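Long-range contacts in molinate hydrolase (Gulosibacter molinativorax, PDB 4UB9), which hydrolyses the thiocarbamate pesticide molinate as a zinc-binding member of the amidohydrolase family: residues A[98-103]-A[141-146]; A[150-155]-A[168-173]. All coordinates share one frame; numbering follows the deposited sequence.

Contact 1. Residues A[98-103]-A[141-146]; sequences VHLLDG and VFDTWN
Val98 and Asp143 form a parallel beta bridge, their CA atoms 4.9 Å apart, where two strands of the barrel run out into loops. Two backbone bonds flank the pair: Val98 N gives to Phe142 O at 3.0 Å, and Thr144 N gives to Val98 O at 3.3 Å.

Side-chain bonds converge on the Asp143 carboxylate. With CG anti to the backbone N (chi1 -178°), OD2 reaches across to Leu100 N at 3.0 Å. From the opposite face of the carboxylate plane the same OD2 takes Asn146 ND2 at 2.7 Å. OD1 turns back to Trp145 N and closes an Asx turn. With an alanine at Asp143, Leu100 N and Asn146 ND2 would probably lose their shared acceptor and the Asn146 amide a restraint on its rotation.

The imidazole edge of His99 faces the Trp145 backbone: CD2 lies 3.0 Å from Trp145 O, near the ring plane. Trp145 CZ3 comes within 3.6 Å of Gly103 CA, leaving no room there for a CB.

Among apolar groups, Leu100 CD1 and Val141 CG2 meet tip to tip at 4.1 Å. Leu101 rests CG and CD1 against the amide oxygen of Asn146, the two side chains crossing at about a right angle.

Three N-H groups thus answer one buried carboxylate, which is consistent with Asp143 fixing the course of both loops beyond the strand ends.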
loop_
_atom_site.group_PDB
_atom_site.type_symbol
_atom_site.label_atom_id
_atom_site.label_comp_id
_atom_site.label_asym_id
_atom_site.label_seq_id
_atom_site.Cartn_x
_atom_site.Cartn_y
_atom_site.Cartn_z
ATOM N N VAL A 98 9.068 -26.707 15.115
ATOM C CA VAL A 98 7.956 -25.865 15.540
ATOM C C VAL A 98 8.401 -24.443 15.869
ATOM O O VAL A 98 9.587 -24.140 15.951
ATOM C CB VAL A 98 7.255 -26.420 16.814
ATOM C CG1 VAL A 98 6.857 -27.858 16.610
ATOM C CG2 VAL A 98 8.156 -26.275 18.032
ATOM N N HIS A 99 7.419 -23.579 16.088
ATOM C CA HIS A 99 7.656 -22.218 16.564
ATOM C C HIS A 99 6.674 -21.911 17.688
ATOM O O HIS A 99 5.472 -21.725 17.475
ATOM C CB HIS A 99 7.515 -21.233 15.435
ATOM C CG HIS A 99 8.460 -21.504 14.311
ATOM N ND1 HIS A 99 8.045 -21.821 13.037
ATOM C CD2 HIS A 99 9.808 -21.521 14.273
ATOM C CE1 HIS A 99 9.094 -22.036 12.266
ATOM N NE2 HIS A 99 10.176 -21.846 12.986
ATOM N N LEU A 100 7.223 -21.831 18.886
ATOM C CA LEU A 100 6.449 -21.683 20.098
ATOM C C LEU A 100 5.960 -20.240 20.360
ATOM O O LEU A 100 5.050 -20.035 21.171
ATOM C CB LEU A 100 7.234 -22.229 21.292
ATOM C CG LEU A 100 7.555 -23.739 21.105
ATOM C CD1 LEU A 100 8.440 -24.274 22.214
ATOM C CD2 LEU A 100 6.288 -24.614 21.031
ATOM N N LEU A 101 6.585 -19.261 19.691
ATOM C CA LEU A 101 5.923 -18.000 19.339
ATOM C C LEU A 101 5.626 -18.139 17.858
ATOM O O LEU A 101 6.526 -18.438 17.068
ATOM C CB LEU A 101 6.812 -16.789 19.582
ATOM C CG LEU A 101 7.120 -16.421 21.039
ATOM C CD1 LEU A 101 7.949 -15.143 21.138
ATOM C CD2 LEU A 101 5.836 -16.236 21.823
ATOM N N ASP A 102 4.378 -17.922 17.465
ATOM C CA ASP A 102 3.878 -18.391 16.156
ATOM C C ASP A 102 4.383 -17.588 14.974
ATOM O O ASP A 102 3.821 -16.581 14.575
ATOM C CB ASP A 102 2.344 -18.396 16.137
ATOM C CG ASP A 102 1.775 -19.110 14.925
ATOM O OD1 ASP A 102 2.493 -19.306 13.902
ATOM O OD2 ASP A 102 0.616 -19.534 15.031
ATOM N N GLY A 103 5.430 -18.086 14.358
ATOM C CA GLY A 103 6.098 -17.358 13.284
ATOM C C GLY A 103 5.378 -17.364 11.959
ATOM O O GLY A 103 5.459 -16.383 11.181
ATOM N N VAL A 141 9.956 -31.144 21.561
ATOM C CA VAL A 141 9.876 -30.238 20.435
ATOM C C VAL A 141 11.200 -29.546 20.149
ATOM O O VAL A 141 11.926 -29.141 21.055
ATOM C CB VAL A 141 8.776 -29.150 20.589
ATOM C CG1 VAL A 141 7.395 -29.783 20.587
ATOM C CG2 VAL A 141 8.987 -28.313 21.820
ATOM N N PHE A 142 11.462 -29.375 18.870
ATOM C CA PHE A 142 12.634 -28.643 18.388
ATOM C C PHE A 142 12.167 -27.376 17.758
ATOM O O PHE A 142 11.543 -27.370 16.676
ATOM C CB PHE A 142 13.404 -29.496 17.405
ATOM C CG PHE A 142 14.067 -30.649 18.051
ATOM C CD1 PHE A 142 15.307 -30.520 18.638
ATOM C CD2 PHE A 142 13.431 -31.871 18.133
ATOM C CE1 PHE A 142 15.937 -31.606 19.267
ATOM C CE2 PHE A 142 14.038 -32.943 18.759
ATOM C CZ PHE A 142 15.299 -32.806 19.325
ATOM N N ASP A 143 12.442 -26.289 18.465
ATOM C CA ASP A 143 12.054 -24.945 18.048
ATOM C C ASP A 143 13.179 -24.261 17.264
ATOM O O ASP A 143 14.252 -23.992 17.761
ATOM C CB ASP A 143 11.648 -24.096 19.240
ATOM C CG ASP A 143 11.188 -22.688 18.836
ATOM O OD1 ASP A 143 11.901 -22.007 18.033
ATOM O OD2 ASP A 143 10.140 -22.231 19.354
ATOM N N THR A 144 12.842 -23.930 16.049
ATOM C CA THR A 144 13.792 -23.596 14.990
ATOM C C THR A 144 13.884 -22.076 14.719
ATOM O O THR A 144 14.733 -21.591 13.977
ATOM C CB THR A 144 13.286 -24.409 13.791
ATOM O OG1 THR A 144 14.031 -25.636 13.699
ATOM C CG2 THR A 144 13.297 -23.712 12.587
ATOM N N TRP A 145 12.989 -21.338 15.350
ATOM C CA TRP A 145 12.949 -19.888 15.271
ATOM C C TRP A 145 12.035 -19.318 16.345
ATOM O O TRP A 145 10.836 -19.596 16.401
ATOM C CB TRP A 145 12.465 -19.353 13.917
ATOM C CG TRP A 145 12.477 -17.809 13.860
ATOM C CD1 TRP A 145 13.558 -17.014 13.656
ATOM C CD2 TRP A 145 11.381 -16.935 14.047
ATOM N NE1 TRP A 145 13.204 -15.700 13.689
ATOM C CE2 TRP A 145 11.863 -15.623 13.907
ATOM C CE3 TRP A 145 10.032 -17.132 14.291
ATOM C CZ2 TRP A 145 11.044 -14.511 14.011
ATOM C CZ3 TRP A 145 9.219 -16.040 14.402
ATOM C CH2 TRP A 145 9.729 -14.739 14.271
ATOM N N ASN A 146 12.628 -18.495 17.178
ATOM C CA ASN A 146 11.956 -17.935 18.311
ATOM C C ASN A 146 12.827 -16.829 18.857
ATOM O O ASN A 146 13.953 -16.646 18.397
ATOM C CB ASN A 146 11.743 -19.008 19.366
ATOM C CG ASN A 146 10.533 -18.734 20.243
ATOM O OD1 ASN A 146 10.266 -17.596 20.636
ATOM N ND2 ASN A 146 9.794 -19.785 20.554
#

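Contact 2. Residues A[150-155]-A[168-173]; sequences PVTIAR and IFFAGT
Phe170 carries Val151 CG1 over the centre of one ring face, a CH-pi contact 3.6 Å from the centroid. On the other side of the ring plane, displaced beyond the CE2 and CZ rim, lies the guanidinium of Arg155, its plane 21° from that of the ring. Seen from the guanidinium, Phe170 CE2 covers one face, 3.3 Å from Arg155 NE, while Ile168 O sits at its edge. Thr152 OG1 comes obliquely to Phe170 CZ at 3.3 Å, but its hydrogen bond goes to Leu148 O, one turn back in the helix.

Helix 148-159 and strand 167-170 are the last two elements of a beta-alpha-beta unit that starts with strand 138-143, as in TIM-barrel proteins. The short helix and strand segments run nearly antiparallel, at 152°, with axes 8.7 Å apart.

Phe170 places CG between its backbone N and carbonyl carbon (chi1 63°), which raises the ring into the space between Val151 and Arg155. Arg155 packs its aliphatic part on Ile168, CB to CB at 3.7 Å, and bends at chi2 and chi3 to bring its head past the CE2-CZ side of the ring. That head is steadied by a salt bridge from NE to Asp237 OD2, the oxygen that also accepts Phe170 N. Away from the strand, Pro150 and Ile153 pack on Asn493 of the second subunit.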
loop_
_atom_site.group_PDB
_atom_site.type_symbol
_atom_site.label_atom_id
_atom_site.label_comp_id
_atom_site.label_asym_id
_atom_site.label_seq_id
_atom_site.Cartn_x
_atom_site.Cartn_y
_atom_site.Cartn_z
ATOM N N PRO A 150 12.950 -15.413 25.895
ATOM C CA PRO A 150 11.827 -16.144 26.492
ATOM C C PRO A 150 11.859 -17.631 26.227
ATOM O O PRO A 150 11.384 -18.386 27.050
ATOM C CB PRO A 150 10.601 -15.533 25.825
ATOM C CG PRO A 150 11.100 -14.838 24.617
ATOM C CD PRO A 150 12.499 -14.421 24.908
ATOM N N VAL A 151 12.426 -18.052 25.105
ATOM C CA VAL A 151 12.521 -19.474 24.852
ATOM C C VAL A 151 13.513 -20.141 25.805
ATOM O O VAL A 151 13.315 -21.267 26.237
ATOM C CB VAL A 151 12.840 -19.791 23.394
ATOM C CG1 VAL A 151 14.313 -19.660 23.084
ATOM C CG2 VAL A 151 12.370 -21.204 23.038
ATOM N N THR A 152 14.567 -19.425 26.162
ATOM C CA THR A 152 15.530 -19.901 27.165
ATOM C C THR A 152 14.860 -20.056 28.527
ATOM O O THR A 152 14.897 -21.114 29.156
ATOM C CB THR A 152 16.708 -18.914 27.327
ATOM O OG1 THR A 152 17.397 -18.820 26.095
ATOM C CG2 THR A 152 17.695 -19.372 28.394
ATOM N N ILE A 153 14.204 -18.994 28.970
ATOM C CA ILE A 153 13.427 -19.027 30.226
ATOM C C ILE A 153 12.488 -20.246 30.291
ATOM O O ILE A 153 12.410 -20.945 31.296
ATOM C CB ILE A 153 12.598 -17.761 30.412
ATOM C CG1 ILE A 153 13.549 -16.599 30.712
ATOM C CG2 ILE A 153 11.606 -17.918 31.559
ATOM C CD1 ILE A 153 12.927 -15.219 30.674
ATOM N N ALA A 154 11.772 -20.460 29.198
ATOM C CA ALA A 154 10.721 -21.481 29.132
ATOM C C ALA A 154 11.309 -22.883 29.118
ATOM O O ALA A 154 10.810 -23.770 29.801
ATOM C CB ALA A 154 9.846 -21.289 27.912
ATOM N N ARG A 155 12.363 -23.098 28.343
ATOM C CA ARG A 155 12.921 -24.441 28.325
ATOM C C ARG A 155 13.513 -24.801 29.672
ATOM O O ARG A 155 13.385 -25.940 30.107
ATOM C CB ARG A 155 13.886 -24.693 27.192
ATOM C CG ARG A 155 15.315 -24.471 27.497
ATOM C CD ARG A 155 16.122 -25.635 27.105
ATOM N NE ARG A 155 17.254 -25.219 26.315
ATOM C CZ ARG A 155 18.275 -24.439 26.692
ATOM N NH1 ARG A 155 18.320 -23.876 27.866
ATOM N NH2 ARG A 155 19.263 -24.214 25.842
ATOM N N ILE A 168 11.841 -28.820 25.415
ATOM C CA ILE A 168 12.242 -27.922 24.365
ATOM C C ILE A 168 13.729 -27.922 24.139
ATOM O O ILE A 168 14.519 -27.843 25.066
ATOM C CB ILE A 168 11.875 -26.491 24.715
ATOM C CG1 ILE A 168 10.384 -26.363 24.928
ATOM C CG2 ILE A 168 12.290 -25.542 23.583
ATOM C CD1 ILE A 168 9.983 -25.010 25.475
ATOM N N PHE A 169 14.084 -27.968 22.873
ATOM C CA PHE A 169 15.417 -27.590 22.409
ATOM C C PHE A 169 15.278 -26.540 21.320
ATOM O O PHE A 169 14.396 -26.629 20.486
ATOM C CB PHE A 169 16.174 -28.804 21.889
ATOM C CG PHE A 169 16.340 -29.856 22.919
ATOM C CD1 PHE A 169 17.188 -29.670 24.005
ATOM C CD2 PHE A 169 15.605 -31.055 22.820
ATOM C CE1 PHE A 169 17.327 -30.649 25.003
ATOM C CE2 PHE A 169 15.726 -32.021 23.807
ATOM C CZ PHE A 169 16.595 -31.828 24.896
ATOM N N PHE A 170 16.183 -25.560 21.319
ATOM C CA PHE A 170 16.027 -24.439 20.412
ATOM C C PHE A 170 17.282 -23.951 19.674
ATOM O O PHE A 170 18.400 -24.171 20.101
ATOM C CB PHE A 170 15.353 -23.308 21.143
ATOM C CG PHE A 170 16.141 -22.773 22.271
ATOM C CD1 PHE A 170 17.242 -21.969 22.035
ATOM C CD2 PHE A 170 15.764 -23.016 23.565
ATOM C CE1 PHE A 170 17.968 -21.449 23.103
ATOM C CE2 PHE A 170 16.473 -22.500 24.633
ATOM C CZ PHE A 170 17.573 -21.710 24.415
ATOM N N ALA A 171 17.041 -23.306 18.544
ATOM C CA ALA A 171 18.069 -22.594 17.774
ATOM C C ALA A 171 18.245 -21.163 18.194
ATOM O O ALA A 171 19.267 -20.546 17.905
ATOM C CB ALA A 171 17.709 -22.575 16.297
ATOM N N GLY A 172 17.196 -20.603 18.761
ATOM C CA GLY A 172 17.065 -19.143 18.925
ATOM C C GLY A 172 16.597 -18.558 17.606
ATOM O O GLY A 172 15.565 -18.953 17.056
ATOM N N THR A 173 17.406 -17.684 17.035
ATOM C CA THR A 173 17.036 -17.065 15.745
ATOM C C THR A 173 17.630 -17.806 14.555
ATOM O O THR A 173 18.352 -18.771 14.686
ATOM C CB THR A 173 17.431 -15.595 15.681
ATOM O OG1 THR A 173 16.803 -14.975 14.559
ATOM C CG2 THR A 173 18.939 -15.430 15.576
#

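In the fold
The two contacts follow one another along the chain, their centres about 8 Å apart, and join through neighbouring parallel strands 138-143 and 167-170. Asp143 N lies 2.8 Å from Phe169 O and Asn146 N 3.0 Å from Gly172 O, both probable hydrogen bonds that tie 141-146 to 168-173. Contact 1 lies nearer the active site: the His99 side chain is about 6 Å from the bound zinc, and that of Thr144 about 7 Å from the side chain of the zinc ligand His282. Contact 2 lies away from the metal, packing a helix on the sheet that contact 1 shares, with Ile168 reaching both Val141 and Leu100.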